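Local structure of putative peptidyl-arginine deiminase (Chlorobium tepidum, 1XKN) at residues W19-H24 and R96-N101; E188-L193 and E200-L205; P238-Y243 and G279-A284. The protein probably hydrolyses a guanidinium group, as an agmatine or protein-arginine deiminase of the Porphyromonas-type family. One frame throughout, in Å; residues are numbered along the deposited sequence.

Contact 1. Residues W19-H24 and R96-N101; sequences WLSWPH and RDHGPN
With CG set between its own backbone N and carbonyl carbon (chi1 70°), His98 swings its imidazole out toward Ser21, whose hydroxyl turns to meet it by standing beside the backbone N (chi1 -72°). The two groups join at Ser21 OG and His98 NE2, 3.1 Å apart. The hydroxyl comes to the rim of the imidazole, near the ring plane, and Ser21 CB follows it in at 4.0 Å from His98 NE2, also at the edge. Either group could be the donor of this hydrogen bond. A second partner, Asn56 of the neighbouring strand 52-57, bonds Ser21 OG through ND2, and a weak bond from His98 ND1 to Asp92 OD1 engages the other nitrogen of the imidazole, which would limit the ring's rotation, the Asp92 side only weakly.

The apolar half of the contact lies two residues back along the strand. Pro100 places CG over one face of the Trp19 indole, 4.2 Å above its plane and offset toward the rim; the nearest pair, Trp19 CG and Pro100 CG, is 4.3 Å apart. This is plain van der Waals packing. Between the two points of touch, Gly99 is the first residue to leave helical geometry, and the chain of 98-100 runs past 19-21 at 151° between end-to-end directions.

The contact thus fastens the end of the short helix 95-98 and the loop after it to strand 15-21. All four touching residues are buried, and the His98 side chain is about 7 Å from the bound sodium ion. Chemically, the buried hydroxyl and imidazole meet part of each other's hydrogen-bonding needs, with Asn56 and, weakly, Asp92 as further partners, while the proline-indole packing adds an apolar point of attachment.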
loop_
_atom_site.group_PDB
_atom_site.type_symbol
_atom_site.label_atom_id
_atom_site.label_comp_id
_atom_site.label_asym_id
_atom_site.label_seq_id
_atom_site.Cartn_x
_atom_site.Cartn_y
_atom_site.Cartn_z
ATOM N N TRP A 19 5.806 8.253 -0.927
ATOM C CA TRP A 19 7.017 7.839 -0.237
ATOM C C TRP A 19 7.484 6.453 -0.648
ATOM O O TRP A 19 6.676 5.572 -0.945
ATOM C CB TRP A 19 6.810 7.851 1.276
ATOM C CG TRP A 19 6.850 9.219 1.855
ATOM C CD1 TRP A 19 5.849 10.143 1.848
ATOM C CD2 TRP A 19 7.981 9.852 2.467
ATOM N NE1 TRP A 19 6.287 11.318 2.414
ATOM C CE2 TRP A 19 7.592 11.166 2.802
ATOM C CE3 TRP A 19 9.287 9.437 2.757
ATOM C CZ2 TRP A 19 8.461 12.070 3.417
ATOM C CZ3 TRP A 19 10.155 10.338 3.371
ATOM C CH2 TRP A 19 9.734 11.641 3.691
ATOM N N LEU A 20 8.802 6.280 -0.648
ATOM C CA LEU A 20 9.447 5.022 -0.991
ATOM C C LEU A 20 10.631 4.825 -0.055
ATOM O O LEU A 20 11.188 5.794 0.463
ATOM C CB LEU A 20 9.986 5.059 -2.422
ATOM C CG LEU A 20 9.030 5.316 -3.584
ATOM C CD1 LEU A 20 9.835 5.441 -4.871
ATOM C CD2 LEU A 20 8.028 4.178 -3.683
ATOM N N SER A 21 11.005 3.569 0.156
ATOM C CA SER A 21 12.161 3.223 0.975
ATOM C C SER A 21 13.051 2.443 0.015
ATOM O O SER A 21 12.773 1.285 -0.293
ATOM C CB SER A 21 11.758 2.348 2.169
ATOM O OG SER A 21 11.044 3.089 3.146
ATOM N N TRP A 22 14.104 3.095 -0.475
ATOM C CA TRP A 22 15.022 2.478 -1.427
ATOM C C TRP A 22 15.503 1.115 -0.939
ATOM O O TRP A 22 15.873 0.959 0.224
ATOM C CB TRP A 22 16.211 3.405 -1.687
ATOM C CG TRP A 22 16.901 3.108 -2.981
ATOM C CD1 TRP A 22 18.061 2.406 -3.155
ATOM C CD2 TRP A 22 16.431 3.438 -4.293
ATOM N NE1 TRP A 22 18.338 2.275 -4.492
ATOM C CE2 TRP A 22 17.354 2.900 -5.215
ATOM C CE3 TRP A 22 15.315 4.135 -4.778
ATOM C CZ2 TRP A 22 17.196 3.034 -6.603
ATOM C CZ3 TRP A 22 15.157 4.269 -6.157
ATOM C CH2 TRP A 22 16.095 3.720 -7.052
ATOM N N PRO A 23 15.510 0.110 -1.831
ATOM C CA PRO A 23 15.937 -1.250 -1.487
ATOM C C PRO A 23 17.421 -1.440 -1.210
ATOM O O PRO A 23 18.271 -0.822 -1.846
ATOM C CB PRO A 23 15.487 -2.057 -2.695
ATOM C CG PRO A 23 15.729 -1.098 -3.811
ATOM C CD PRO A 23 15.139 0.187 -3.257
ATOM N N HIS A 24 17.724 -2.313 -0.253
ATOM C CA HIS A 24 19.109 -2.613 0.091
ATOM C C HIS A 24 19.227 -3.939 0.831
ATOM O O HIS A 24 20.315 -4.498 0.935
ATOM C CB HIS A 24 19.713 -1.488 0.941
ATOM C CG HIS A 24 19.026 -1.288 2.255
ATOM N ND1 HIS A 24 17.926 -0.472 2.407
ATOM C CD2 HIS A 24 19.268 -1.823 3.476
ATOM C CE1 HIS A 24 17.521 -0.510 3.665
ATOM N NE2 HIS A 24 18.320 -1.322 4.334
ATOM N N ARG A 96 4.768 0.657 2.429
ATOM C CA ARG A 96 3.321 0.600 2.610
ATOM C C ARG A 96 2.987 0.138 4.024
ATOM O O ARG A 96 2.072 0.661 4.663
ATOM C CB ARG A 96 2.701 -0.377 1.604
ATOM C CG ARG A 96 1.225 -0.687 1.846
ATOM C CD ARG A 96 0.373 0.563 1.716
ATOM N NE ARG A 96 0.611 1.233 0.441
ATOM C CZ ARG A 96 0.065 2.392 0.092
ATOM N NH1 ARG A 96 0.354 2.935 -1.085
ATOM N NH2 ARG A 96 -0.768 3.009 0.920
ATOM N N ASP A 97 3.749 -0.837 4.508
ATOM C CA ASP A 97 3.513 -1.418 5.826
ATOM C C ASP A 97 4.171 -0.721 7.020
ATOM O O ASP A 97 3.579 -0.672 8.099
ATOM C CB ASP A 97 3.909 -2.896 5.788
ATOM C CG ASP A 97 3.075 -3.687 4.796
ATOM O OD1 ASP A 97 3.460 -4.827 4.471
ATOM O OD2 ASP A 97 2.025 -3.170 4.352
ATOM N N HIS A 98 5.376 -0.182 6.838
ATOM C CA HIS A 98 6.072 0.492 7.936
ATOM C C HIS A 98 6.042 2.013 7.777
ATOM O O HIS A 98 6.363 2.754 8.710
ATOM C CB HIS A 98 7.533 -0.006 8.026
ATOM C CG HIS A 98 8.413 0.436 6.892
ATOM N ND1 HIS A 98 9.133 -0.450 6.118
ATOM C CD2 HIS A 98 8.720 1.672 6.430
ATOM C CE1 HIS A 98 9.847 0.222 5.230
ATOM N NE2 HIS A 98 9.615 1.511 5.399
ATOM N N GLY A 99 5.631 2.457 6.592
ATOM C CA GLY A 99 5.589 3.876 6.258
ATOM C C GLY A 99 4.600 4.790 6.961
ATOM O O GLY A 99 3.734 4.338 7.706
ATOM N N PRO A 100 4.693 6.106 6.701
ATOM C CA PRO A 100 3.823 7.117 7.308
ATOM C C PRO A 100 2.342 7.073 6.939
ATOM O O PRO A 100 1.959 7.355 5.805
ATOM C CB PRO A 100 4.486 8.428 6.892
ATOM C CG PRO A 100 4.980 8.117 5.527
ATOM C CD PRO A 100 5.578 6.722 5.692
ATOM N N ASN A 101 1.524 6.722 7.924
ATOM C CA ASN A 101 0.079 6.645 7.764
ATOM C C ASN A 101 -0.485 8.026 8.105
ATOM O O ASN A 101 -0.882 8.293 9.238
ATOM C CB ASN A 101 -0.481 5.580 8.719
ATOM C CG ASN A 101 -1.980 5.354 8.559
ATOM O OD1 ASN A 101 -2.587 4.637 9.351
ATOM N ND2 ASN A 101 -2.578 5.960 7.537
#

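Contact 2. Residues E188-L193 and E200-L205; sequences EIEAQL and EKVLWL
Glu190 OE2 is gripped by two groups. The indole N-H of Trp204 donates to it, with Trp204 NE1 2.8 Å from Glu190 OE2 and an N-H...O angle of 156°. Water 2 donates to the same Glu190 OE2 at 2.7 Å. The indole bond reaches OE2 from above the carboxylate plane, 36° out of it, and the oxygen is itself tilted a little from the ring plane; carboxylate and indole are turned only modestly against each other. Water 2 also donates to Val202 O, and water 1 donates to Glu190 OE1 while accepting from Val202 N, so both carboxylate oxygens are bridged to the backbone of one strand residue.

Extended beyond CG, the Glu190 chain lays its methylene against the valine, CG to Val202 CG2 being 3.9 Å. Leu193 CD1 meets the same Val202 CG2 at 4.3 Å, and Ile189 CG2 comes to the indole rim at Trp204 CH2. Leu175 of helix 172-175 packs against Ile189, Leu193 and Trp204.

The helix leads through a short connection into strand 201-205, an outermost strand of its three-stranded sheet; segments 188-193 and 201-205 run 131° apart in N-to-C direction. Lys186 is the cation on the indole. Arg194, in a salt bridge to Glu190 OE1, the Trp204 N-H and the two waters would probably stabilise the charged carboxylate.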
loop_
_atom_site.group_PDB
_atom_site.type_symbol
_atom_site.label_atom_id
_atom_site.label_comp_id
_atom_site.label_asym_id
_atom_site.label_seq_id
_atom_site.Cartn_x
_atom_site.Cartn_y
_atom_site.Cartn_z
ATOM N N GLU A 188 -11.491 -4.937 20.320
ATOM C CA GLU A 188 -10.448 -3.967 20.646
ATOM C C GLU A 188 -9.787 -3.416 19.386
ATOM O O GLU A 188 -9.508 -2.216 19.291
ATOM C CB GLU A 188 -9.397 -4.618 21.552
ATOM C CG GLU A 188 -9.907 -4.902 22.968
ATOM C CD GLU A 188 -9.012 -5.852 23.744
ATOM O OE1 GLU A 188 -8.846 -7.008 23.302
ATOM O OE2 GLU A 188 -8.481 -5.449 24.800
ATOM N N ILE A 189 -9.535 -4.294 18.421
ATOM C CA ILE A 189 -8.916 -3.884 17.168
ATOM C C ILE A 189 -9.830 -2.904 16.437
ATOM O O ILE A 189 -9.376 -1.852 15.988
ATOM C CB ILE A 189 -8.601 -5.117 16.295
ATOM C CG1 ILE A 189 -7.467 -5.905 16.953
ATOM C CG2 ILE A 189 -8.208 -4.691 14.882
ATOM C CD1 ILE A 189 -7.217 -7.270 16.353
ATOM N N GLU A 190 -11.114 -3.231 16.329
ATOM C CA GLU A 190 -12.039 -2.319 15.665
ATOM C C GLU A 190 -12.092 -0.989 16.411
ATOM O O GLU A 190 -12.144 0.071 15.792
ATOM C CB GLU A 190 -13.446 -2.915 15.581
ATOM C CG GLU A 190 -13.604 -3.915 14.449
ATOM C CD GLU A 190 -15.054 -4.162 14.084
ATOM O OE1 GLU A 190 -15.889 -3.252 14.289
ATOM O OE2 GLU A 190 -15.355 -5.253 13.559
ATOM N N ALA A 191 -12.072 -1.041 17.740
ATOM C CA ALA A 191 -12.116 0.183 18.528
ATOM C C ALA A 191 -10.945 1.090 18.164
ATOM O O ALA A 191 -11.117 2.297 17.998
ATOM C CB ALA A 191 -12.093 -0.139 20.020
ATOM N N GLN A 192 -9.754 0.512 18.033
ATOM C CA GLN A 192 -8.576 1.299 17.682
ATOM C C GLN A 192 -8.672 1.868 16.270
ATOM O O GLN A 192 -8.221 2.983 16.022
ATOM C CB GLN A 192 -7.310 0.452 17.815
ATOM C CG GLN A 192 -7.011 0.018 19.248
ATOM C CD GLN A 192 -6.497 1.157 20.117
ATOM O OE1 GLN A 192 -5.320 1.194 20.483
ATOM N NE2 GLN A 192 -7.377 2.090 20.451
ATOM N N LEU A 193 -9.252 1.109 15.344
ATOM C CA LEU A 193 -9.390 1.594 13.973
ATOM C C LEU A 193 -10.377 2.755 13.949
ATOM O O LEU A 193 -10.178 3.734 13.227
ATOM C CB LEU A 193 -9.858 0.470 13.042
ATOM C CG LEU A 193 -8.871 -0.692 12.880
ATOM C CD1 LEU A 193 -9.514 -1.795 12.054
ATOM C CD2 LEU A 193 -7.584 -0.206 12.225
ATOM N N GLU A 200 -16.083 4.199 10.413
ATOM C CA GLU A 200 -17.345 3.821 11.044
ATOM C C GLU A 200 -17.738 2.359 10.900
ATOM O O GLU A 200 -18.431 1.815 11.763
ATOM C CB GLU A 200 -18.488 4.680 10.494
ATOM C CG GLU A 200 -18.573 6.079 11.085
ATOM C CD GLU A 200 -17.393 6.948 10.722
ATOM O OE1 GLU A 200 -17.218 7.246 9.520
ATOM O OE2 GLU A 200 -16.643 7.339 11.639
ATOM N N LYS A 201 -17.313 1.729 9.811
ATOM C CA LYS A 201 -17.649 0.331 9.576
ATOM C C LYS A 201 -16.458 -0.440 9.034
ATOM O O LYS A 201 -15.820 -0.021 8.069
ATOM C CB LYS A 201 -18.817 0.235 8.585
ATOM C CG LYS A 201 -19.331 -1.185 8.334
ATOM C CD LYS A 201 -20.518 -1.167 7.380
ATOM C CE LYS A 201 -21.119 -2.551 7.187
ATOM N NZ LYS A 201 -22.277 -2.512 6.239
ATOM N N VAL A 202 -16.160 -1.566 9.672
ATOM C CA VAL A 202 -15.064 -2.417 9.247
ATOM C C VAL A 202 -15.634 -3.620 8.515
ATOM O O VAL A 202 -16.490 -4.338 9.040
ATOM C CB VAL A 202 -14.226 -2.914 10.444
ATOM C CG1 VAL A 202 -13.083 -3.789 9.951
ATOM C CG2 VAL A 202 -13.688 -1.726 11.228
ATOM N N LEU A 203 -15.162 -3.828 7.292
ATOM C CA LEU A 203 -15.612 -4.940 6.465
ATOM C C LEU A 203 -14.540 -6.020 6.493
ATOM O O LEU A 203 -13.457 -5.848 5.927
ATOM C CB LEU A 203 -15.834 -4.459 5.029
ATOM C CG LEU A 203 -16.827 -3.313 4.821
ATOM C CD1 LEU A 203 -16.747 -2.830 3.385
ATOM C CD2 LEU A 203 -18.238 -3.780 5.155
ATOM N N TRP A 204 -14.845 -7.135 7.144
ATOM C CA TRP A 204 -13.886 -8.225 7.265
ATOM C C TRP A 204 -13.963 -9.314 6.207
ATOM O O TRP A 204 -14.907 -10.105 6.191
ATOM C CB TRP A 204 -14.012 -8.895 8.636
ATOM C CG TRP A 204 -13.700 -8.015 9.794
ATOM C CD1 TRP A 204 -14.542 -7.141 10.418
ATOM C CD2 TRP A 204 -12.454 -7.946 10.498
ATOM N NE1 TRP A 204 -13.897 -6.534 11.475
ATOM C CE2 TRP A 204 -12.612 -7.008 11.541
ATOM C CE3 TRP A 204 -11.215 -8.585 10.343
ATOM C CZ2 TRP A 204 -11.582 -6.697 12.431
ATOM C CZ3 TRP A 204 -10.188 -8.275 11.230
ATOM C CH2 TRP A 204 -10.380 -7.335 12.260
ATOM N N LEU A 205 -12.964 -9.359 5.331
ATOM C CA LEU A 205 -12.902 -10.400 4.310
ATOM C C LEU A 205 -12.212 -11.594 4.965
ATOM O O LEU A 205 -11.811 -11.515 6.129
ATOM C CB LEU A 205 -12.105 -9.929 3.093
ATOM C CG LEU A 205 -12.737 -8.770 2.314
ATOM C CD1 LEU A 205 -11.830 -8.387 1.148
ATOM C CD2 LEU A 205 -14.110 -9.187 1.803
HETATM O O HOH W 1 -17.861 -2.401 11.879
HETATM O O HOH W 2 -17.305 -5.209 11.655
#

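Contact 3. Residues P238-Y243 and G279-A284; sequences PEDENY and GERLPA
Around the flat guanidinium of Arg281 the acids gather at the edge: Glu241 OE1 lies nearly in its plane and Asp240 OD1 is tilted from it, while Asn242 ND2 approaches obliquely, 3.6 Å from Arg281 NH2. The carboxylates are turned steeply against the guanidinium, by 64° for Asp240 and 80° for Glu241.

Each acid takes a different nitrogen in a salt-bridge network. Asp240 OD1 accepts from Arg281 NH2 at 3.0 Å through its syn lone pair. Glu241 OE1 accepts from Arg281 NH1 at 3.2 Å through its anti lone pair, the N-H...O angle strongly bent at 136°. Arg281 CG stands anti to the backbone N, and after one bend at chi2 the chain runs on to both acids.

Asp240 opens a type I turn, Asp240 to Tyr243, that leads into helix 243-253, and its OD2 accepts from Asn242 N at 2.9 Å in a capping bond. Asn242 OD1 is bonded to Ala210 N, which ties its amide to another loop, and Tyr276 packs on Arg281. One aspartate thus divides its oxygens between a helix-entry turn and the arginine; with exposed Glu241, it would more than offset the single positive charge, probably keeping the arginine charged.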
loop_
_atom_site.group_PDB
_atom_site.type_symbol
_atom_site.label_atom_id
_atom_site.label_comp_id
_atom_site.label_asym_id
_atom_site.label_seq_id
_atom_site.Cartn_x
_atom_site.Cartn_y
_atom_site.Cartn_z
ATOM N N PRO A 238 -10.582 -23.407 -11.702
ATOM C CA PRO A 238 -11.041 -24.172 -10.536
ATOM C C PRO A 238 -9.949 -24.988 -9.844
ATOM O O PRO A 238 -10.068 -25.317 -8.664
ATOM C CB PRO A 238 -12.132 -25.071 -11.119
ATOM C CG PRO A 238 -12.653 -24.279 -12.272
ATOM C CD PRO A 238 -11.388 -23.731 -12.891
ATOM N N GLU A 239 -8.889 -25.315 -10.578
ATOM C CA GLU A 239 -7.801 -26.113 -10.024
ATOM C C GLU A 239 -6.705 -25.296 -9.343
ATOM O O GLU A 239 -5.841 -25.850 -8.664
ATOM C CB GLU A 239 -7.176 -26.984 -11.119
ATOM C CG GLU A 239 -8.148 -27.954 -11.774
ATOM C CD GLU A 239 -8.943 -28.756 -10.762
ATOM O OE1 GLU A 239 -8.337 -29.291 -9.811
ATOM O OE2 GLU A 239 -10.178 -28.860 -10.921
ATOM N N ASP A 240 -6.742 -23.981 -9.527
ATOM C CA ASP A 240 -5.748 -23.104 -8.927
ATOM C C ASP A 240 -6.003 -22.932 -7.433
ATOM O O ASP A 240 -7.151 -22.863 -6.996
ATOM C CB ASP A 240 -5.772 -21.736 -9.596
ATOM C CG ASP A 240 -4.699 -20.818 -9.057
ATOM O OD1 ASP A 240 -3.517 -21.032 -9.393
ATOM O OD2 ASP A 240 -5.037 -19.894 -8.290
ATOM N N GLU A 241 -4.926 -22.840 -6.658
ATOM C CA GLU A 241 -5.018 -22.691 -5.209
ATOM C C GLU A 241 -5.799 -21.465 -4.734
ATOM O O GLU A 241 -6.389 -21.483 -3.651
ATOM C CB GLU A 241 -3.613 -22.660 -4.599
ATOM C CG GLU A 241 -2.843 -23.974 -4.704
ATOM C CD GLU A 241 -2.707 -24.472 -6.133
ATOM O OE1 GLU A 241 -2.281 -23.683 -7.008
ATOM O OE2 GLU A 241 -3.018 -25.659 -6.384
ATOM N N ASN A 242 -5.808 -20.400 -5.530
ATOM C CA ASN A 242 -6.519 -19.187 -5.141
ATOM C C ASN A 242 -7.993 -19.184 -5.512
ATOM O O ASN A 242 -8.735 -18.290 -5.102
ATOM C CB ASN A 242 -5.856 -17.950 -5.753
ATOM C CG ASN A 242 -4.461 -17.714 -5.215
ATOM O OD1 ASN A 242 -4.220 -17.827 -4.009
ATOM N ND2 ASN A 242 -3.538 -17.365 -6.101
ATOM N N TYR A 243 -8.423 -20.180 -6.279
ATOM C CA TYR A 243 -9.817 -20.245 -6.708
ATOM C C TYR A 243 -10.805 -20.133 -5.548
ATOM O O TYR A 243 -11.631 -19.225 -5.514
ATOM C CB TYR A 243 -10.080 -21.548 -7.470
ATOM C CG TYR A 243 -11.447 -21.603 -8.115
ATOM C CD1 TYR A 243 -11.735 -20.834 -9.244
ATOM C CD2 TYR A 243 -12.457 -22.414 -7.594
ATOM C CE1 TYR A 243 -12.992 -20.868 -9.840
ATOM C CE2 TYR A 243 -13.722 -22.456 -8.184
ATOM C CZ TYR A 243 -13.981 -21.680 -9.305
ATOM O OH TYR A 243 -15.226 -21.708 -9.895
ATOM N N GLY A 279 11.103 -22.763 -7.194
ATOM C CA GLY A 279 10.067 -23.750 -6.952
ATOM C C GLY A 279 9.007 -23.319 -5.956
ATOM O O GLY A 279 8.246 -24.148 -5.456
ATOM N N GLU A 280 8.948 -22.022 -5.669
ATOM C CA GLU A 280 7.976 -21.496 -4.717
ATOM C C GLU A 280 6.977 -20.558 -5.382
ATOM O O GLU A 280 7.344 -19.731 -6.217
ATOM C CB GLU A 280 8.685 -20.744 -3.588
ATOM C CG GLU A 280 9.866 -21.492 -2.978
ATOM C CD GLU A 280 10.488 -20.761 -1.801
ATOM O OE1 GLU A 280 10.393 -19.515 -1.743
ATOM O OE2 GLU A 280 11.092 -21.431 -0.936
ATOM N N ARG A 281 5.711 -20.696 -5.003
ATOM C CA ARG A 281 4.648 -19.849 -5.536
ATOM C C ARG A 281 4.826 -18.449 -4.945
ATOM O O ARG A 281 5.019 -18.299 -3.737
ATOM C CB ARG A 281 3.281 -20.428 -5.143
ATOM C CG ARG A 281 2.066 -19.684 -5.704
ATOM C CD ARG A 281 2.007 -19.792 -7.219
ATOM N NE ARG A 281 0.797 -19.204 -7.798
ATOM C CZ ARG A 281 -0.387 -19.809 -7.855
ATOM N NH1 ARG A 281 -0.541 -21.032 -7.367
ATOM N NH2 ARG A 281 -1.418 -19.196 -8.420
ATOM N N LEU A 282 4.783 -17.433 -5.805
ATOM C CA LEU A 282 4.933 -16.047 -5.379
ATOM C C LEU A 282 3.556 -15.375 -5.381
ATOM O O LEU A 282 2.704 -15.696 -6.206
ATOM C CB LEU A 282 5.893 -15.307 -6.314
ATOM C CG LEU A 282 7.250 -15.998 -6.519
ATOM C CD1 LEU A 282 8.175 -15.090 -7.329
ATOM C CD2 LEU A 282 7.878 -16.325 -5.171
ATOM N N PRO A 283 3.327 -14.430 -4.456
ATOM C CA PRO A 283 2.051 -13.712 -4.332
ATOM C C PRO A 283 1.786 -12.609 -5.355
ATOM O O PRO A 283 1.449 -11.481 -4.995
ATOM C CB PRO A 283 2.105 -13.181 -2.905
ATOM C CG PRO A 283 3.552 -12.832 -2.753
ATOM C CD PRO A 283 4.274 -14.001 -3.410
ATOM N N ALA A 284 1.926 -12.944 -6.633
ATOM C CA ALA A 284 1.694 -11.985 -7.707
ATOM C C ALA A 284 0.214 -11.621 -7.784
ATOM O O ALA A 284 -0.648 -12.501 -7.828
ATOM C CB ALA A 284 2.152 -12.578 -9.035
#

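Overall arrangement
From the N terminus, contact 1 closes first: strand 15-21 leads through helices 36-50 and 60-73 and back to helix 95-98, so residues 19-24 and 96-101 close a loop with 71 residues between them, the contact's centre lying about 9 Å from the centre of the chain. Contact 2 opens later and is local, only six residues separating 188-193 from 200-205 as a helix turns back onto its sheet's edge strand. Contact 3 comes last, its 35-residue loop joining the entry of helix 243-253 to the hairpin of 276-277 and 280-281. The three follow in series, neither nesting nor crossing. Their centres stand 24 to 29 Å apart and none touches another, so each ties a separate region of the fold.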